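Local coordinates for protein ribonucleoside-diphosphate reductase subunit beta (PDB 6ZJK) that forms the iron-binding R2 subunit of ribonucleotide reductase and probably supplies the radical for reducing ribonucleoside diphosphates to deoxyribonucleoside diphosphates, at residues I76-D81 and M224-T229; D90-A95 and N289-L294. All coordinates share one frame; numbering follows the deposited sequence.

Contact 1 of 2, residues I76-D81 and M224-T229; sequences ISLNED and MTATST
Asp81, in the short helix 79-84, meets the first turn of helix 225-255 where the two backbones come closest, its CA lying 5.0 Å from CA of Met224, the residue at the N-cap position of that helix. Its carboxylate is laid against the helix start and grips successive backbone N-H groups, one with each oxygen. Ala226 N donates to Asp81 OD1 at 3.0 Å, close to the carboxylate plane and on the syn side. Thr227 N reaches Asp81 OD2 at 2.7 Å, also syn but tilted 31° from the plane. The hydroxyl of Thr227 completes the grip: OG1 donates to the anti lone pair of Asp81 OD2 over 2.7 Å, so that this oxygen accepts two bonds from one residue. Three bonds thus fix the rotation of a buried carboxylate, and the N-H groups and positive dipole end of the helix would be expected to favour its charged form. In this way a side chain of one helix of the all-helical R2 fold receives N-H groups from the first turn of another. A chi1 of -65° sets Asp81 CG anti to its own carbonyl carbon and aims the group at the helix end. Behind it, the Met224 chain, bent at chi2 and chi3, folds back to lay CE 3.8 Å from Asp81 CB. The methyl of Ala226 lies against Ser77 O (3.3 Å) and Leu78 CD2 (3.7 Å). Ser77 OG accepts from Asn79 N, an ST turn just before helix 79-84. Helix 124-151 packs against this junction through Tyr146, Ile147, Thr150 and Val151, while Phe215 of helix 190-220 touches Thr227, and Ile76 reaches further along helix 225-255 to Ile230 and Tyr233.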
# COMPACT_ATOMS: atom_id res chain seq x y z
N ILE A 76 -17.88 12.87 -1.35
CA ILE A 76 -18.47 13.73 -0.37
C ILE A 76 -18.56 15.12 -0.95
O ILE A 76 -17.59 15.70 -1.25
CB ILE A 76 -17.63 13.73 0.89
CG1 ILE A 76 -17.69 12.38 1.56
CG2 ILE A 76 -18.11 14.78 1.83
CD1 ILE A 76 -16.43 12.05 2.28
N SER A 77 -19.74 15.65 -1.07
CA SER A 77 -19.87 16.94 -1.72
C SER A 77 -19.47 18.09 -0.80
O SER A 77 -19.88 18.14 0.36
CB SER A 77 -21.30 17.16 -2.18
OG SER A 77 -21.55 18.54 -2.29
N LEU A 78 -18.78 19.05 -1.41
CA LEU A 78 -18.25 20.25 -0.75
C LEU A 78 -19.05 21.49 -1.11
O LEU A 78 -18.58 22.61 -0.90
CB LEU A 78 -16.77 20.45 -1.10
CG LEU A 78 -15.80 19.41 -0.52
CD1 LEU A 78 -14.34 19.73 -0.86
CD2 LEU A 78 -15.99 19.27 1.00
N ASN A 79 -20.24 21.33 -1.70
CA ASN A 79 -20.97 22.46 -2.27
C ASN A 79 -21.21 23.54 -1.23
O ASN A 79 -21.13 24.73 -1.55
CB ASN A 79 -22.29 21.98 -2.86
CG ASN A 79 -22.12 21.38 -4.25
OD1 ASN A 79 -21.00 21.19 -4.74
ND2 ASN A 79 -23.24 21.07 -4.89
N GLU A 80 -21.48 23.16 0.03
CA GLU A 80 -21.72 24.16 1.06
C GLU A 80 -20.43 24.86 1.47
O GLU A 80 -20.43 26.07 1.74
CB GLU A 80 -22.39 23.53 2.29
CG GLU A 80 -23.86 23.18 2.10
CD GLU A 80 -24.68 24.37 1.61
OE1 GLU A 80 -24.68 25.42 2.30
OE2 GLU A 80 -25.30 24.27 0.53
N ASP A 81 -19.31 24.13 1.49
CA ASP A 81 -18.04 24.74 1.85
C ASP A 81 -17.53 25.71 0.78
O ASP A 81 -16.84 26.68 1.11
CB ASP A 81 -16.98 23.66 2.09
CG ASP A 81 -17.31 22.76 3.30
OD1 ASP A 81 -18.51 22.64 3.67
OD2 ASP A 81 -16.36 22.22 3.92
N MET A 224 -17.50 25.36 7.25
CA MET A 224 -16.75 24.26 6.62
C MET A 224 -17.21 22.90 7.13
O MET A 224 -16.40 22.07 7.54
CB MET A 224 -15.24 24.42 6.83
CG MET A 224 -14.71 25.79 6.41
SD MET A 224 -15.02 26.27 4.69
CE MET A 224 -13.94 25.14 3.79
N THR A 225 -18.53 22.65 7.08
CA THR A 225 -19.07 21.43 7.67
C THR A 225 -18.68 20.18 6.88
O THR A 225 -18.41 19.13 7.46
CB THR A 225 -20.59 21.52 7.77
OG1 THR A 225 -21.08 22.11 6.57
CG2 THR A 225 -20.98 22.43 8.92
N ALA A 226 -18.64 20.27 5.54
CA ALA A 226 -18.33 19.06 4.78
C ALA A 226 -16.85 18.74 4.81
O ALA A 226 -16.47 17.57 4.69
CB ALA A 226 -18.81 19.20 3.33
N THR A 227 -15.99 19.75 4.97
CA THR A 227 -14.59 19.49 5.28
C THR A 227 -14.47 18.69 6.58
O THR A 227 -13.63 17.79 6.70
CB THR A 227 -13.85 20.83 5.33
OG1 THR A 227 -13.79 21.38 3.99
CG2 THR A 227 -12.44 20.69 5.86
N SER A 228 -15.36 18.96 7.54
CA SER A 228 -15.31 18.24 8.80
C SER A 228 -15.73 16.78 8.59
O SER A 228 -15.10 15.87 9.14
CB SER A 228 -16.19 18.95 9.82
OG SER A 228 -16.58 18.11 10.88
N THR A 229 -16.73 16.54 7.73
CA THR A 229 -17.11 15.16 7.39
C THR A 229 -15.93 14.37 6.83
O THR A 229 -15.69 13.22 7.24
CB THR A 229 -18.30 15.16 6.43
OG1 THR A 229 -19.42 15.77 7.09
CG2 THR A 229 -18.67 13.74 6.05

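Contact 2 of 2, residues D90-A95 and N289-L294; sequences DGERNA and NEILGL
Ile291 pushes its CD1 methyl against the first turns of helix 90-118, and this one atom makes nearly all of the close packing. It lies 3.7 Å from the carbonyl oxygen of Gly91 and 3.8 Å from Glu92 CA, with Glu92 CG and, more distantly, Ala95 CB also around it. Chi1 (-51°) sets CG1 anti to the Ile291 carbonyl carbon, and chi2 (-54°) then turns CD1 to the helix. Phe214 touches both Ile291 and Ala95, continuing the apolar contact onto helix 190-220. The outer side, at exposed Glu290, is looser and wet. Glu290 brings only its OE1 near Gly91, 3.9 Å from CA, and one water accepts from Gly91 N at 2.7 Å while donating to Glu290 OE1 at a longer 3.3 Å. A second water bridges from OE2 of the buried Glu92 to N of exposed Leu292, inside the type II turn from Ile291 to Leu294. The stronger partners of both carboxylates lie outside these segments: Lys223 forms a salt bridge with Glu92, and Asn288 bonds Glu290. The loop therefore rests on the helix through one methyl group, with water rather than direct hydrogen bonds joining the polar groups across the contact.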
# COMPACT_ATOMS: atom_id res chain seq x y z
N ASP A 90 -9.82 36.45 8.70
CA ASP A 90 -8.38 36.31 8.47
C ASP A 90 -7.76 35.35 9.47
O ASP A 90 -6.86 34.57 9.13
CB ASP A 90 -7.68 37.67 8.54
CG ASP A 90 -8.09 38.61 7.41
OD1 ASP A 90 -8.55 38.14 6.35
OD2 ASP A 90 -7.87 39.83 7.53
N GLY A 91 -8.22 35.38 10.73
CA GLY A 91 -7.68 34.47 11.73
C GLY A 91 -8.05 33.02 11.46
O GLY A 91 -7.23 32.11 11.70
N GLU A 92 -9.26 32.77 10.97
CA GLU A 92 -9.64 31.41 10.61
C GLU A 92 -8.83 30.90 9.43
O GLU A 92 -8.35 29.76 9.45
CB GLU A 92 -11.14 31.33 10.32
CG GLU A 92 -12.03 31.44 11.55
CD GLU A 92 -13.49 31.72 11.20
OE1 GLU A 92 -13.76 32.17 10.06
OE2 GLU A 92 -14.37 31.50 12.07
N ARG A 93 -8.65 31.74 8.39
CA ARG A 93 -7.85 31.33 7.22
C ARG A 93 -6.40 31.08 7.60
O ARG A 93 -5.79 30.11 7.15
CB ARG A 93 -7.91 32.39 6.12
CG ARG A 93 -9.04 32.28 5.10
CD ARG A 93 -8.88 31.01 4.23
NE ARG A 93 -7.62 31.02 3.48
CZ ARG A 93 -7.39 31.70 2.37
NH1 ARG A 93 -8.33 32.47 1.83
NH2 ARG A 93 -6.19 31.64 1.80
N ASN A 94 -5.82 31.95 8.43
CA ASN A 94 -4.45 31.74 8.89
C ASN A 94 -4.31 30.37 9.53
O ASN A 94 -3.38 29.61 9.21
CB ASN A 94 -4.06 32.84 9.88
CG ASN A 94 -2.72 32.58 10.54
OD1 ASN A 94 -1.68 32.87 9.97
ND2 ASN A 94 -2.74 32.05 11.77
N ALA A 95 -5.26 29.99 10.38
CA ALA A 95 -5.17 28.70 11.03
C ALA A 95 -5.42 27.56 10.04
O ALA A 95 -4.66 26.59 10.01
CB ALA A 95 -6.15 28.64 12.20
N ASN A 289 -5.46 32.76 19.58
CA ASN A 289 -6.63 33.24 20.29
C ASN A 289 -7.63 33.92 19.41
O ASN A 289 -8.33 34.77 19.83
CB ASN A 289 -6.27 34.11 21.50
CG ASN A 289 -5.52 33.34 22.57
OD1 ASN A 289 -5.99 32.36 23.08
ND2 ASN A 289 -4.34 33.77 22.85
N GLU A 290 -7.73 33.49 18.19
CA GLU A 290 -8.72 34.09 17.32
C GLU A 290 -9.71 33.07 16.77
O GLU A 290 -10.57 33.44 15.97
CB GLU A 290 -8.07 34.83 16.15
CG GLU A 290 -7.12 35.94 16.58
CD GLU A 290 -6.60 36.74 15.43
OE1 GLU A 290 -7.42 37.17 14.60
OE2 GLU A 290 -5.36 36.85 15.30
N ILE A 291 -9.67 31.82 17.25
CA ILE A 291 -10.67 30.82 16.89
C ILE A 291 -11.63 30.66 18.06
O ILE A 291 -11.23 30.25 19.16
CB ILE A 291 -10.03 29.48 16.50
CG1 ILE A 291 -8.94 29.69 15.46
CG2 ILE A 291 -11.08 28.53 15.94
CD1 ILE A 291 -9.42 30.45 14.24
N LEU A 292 -12.90 30.97 17.81
CA LEU A 292 -13.93 30.88 18.83
C LEU A 292 -14.13 29.44 19.32
O LEU A 292 -14.30 28.52 18.51
CB LEU A 292 -15.24 31.42 18.25
CG LEU A 292 -16.46 31.47 19.14
CD1 LEU A 292 -16.43 32.74 20.00
CD2 LEU A 292 -17.72 31.40 18.28
N GLY A 293 -14.12 29.25 20.64
CA GLY A 293 -14.24 27.92 21.20
C GLY A 293 -12.93 27.24 21.52
O GLY A 293 -12.93 26.17 22.13
N LEU A 294 -11.80 27.82 21.10
CA LEU A 294 -10.46 27.37 21.48
C LEU A 294 -9.73 28.50 22.19
O LEU A 294 -9.95 29.69 21.91
CB LEU A 294 -9.66 26.94 20.26
CG LEU A 294 -10.09 25.69 19.48
CD1 LEU A 294 -9.25 25.55 18.24
CD2 LEU A 294 -9.92 24.43 20.33
O HOH W 1 -9.35 37.53 12.01
O HOH W 2 -14.03 31.14 14.94

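Overall arrangement
From the N terminus, the chain passes through segment 76-81 and then 90-95, where helix 90-118 follows the short helix 79-84. It next runs through a long, mostly helical course to segment 224-229, where contact 1 closes its loop. Contact 2 closes later, at 289-294. Because the segments alternate, the two loops cross. Their centres are 19 Å apart and they do not touch, yet both lie on the same side of the chain's centre. Contact 1 ties helix 79-84 to the start of helix 225-255, which carries the iron ligands Glu238 and His241; contact 2 ties the start of helix 90-118, which carries Asp107, to the loop between helices 262-287 and 296-313.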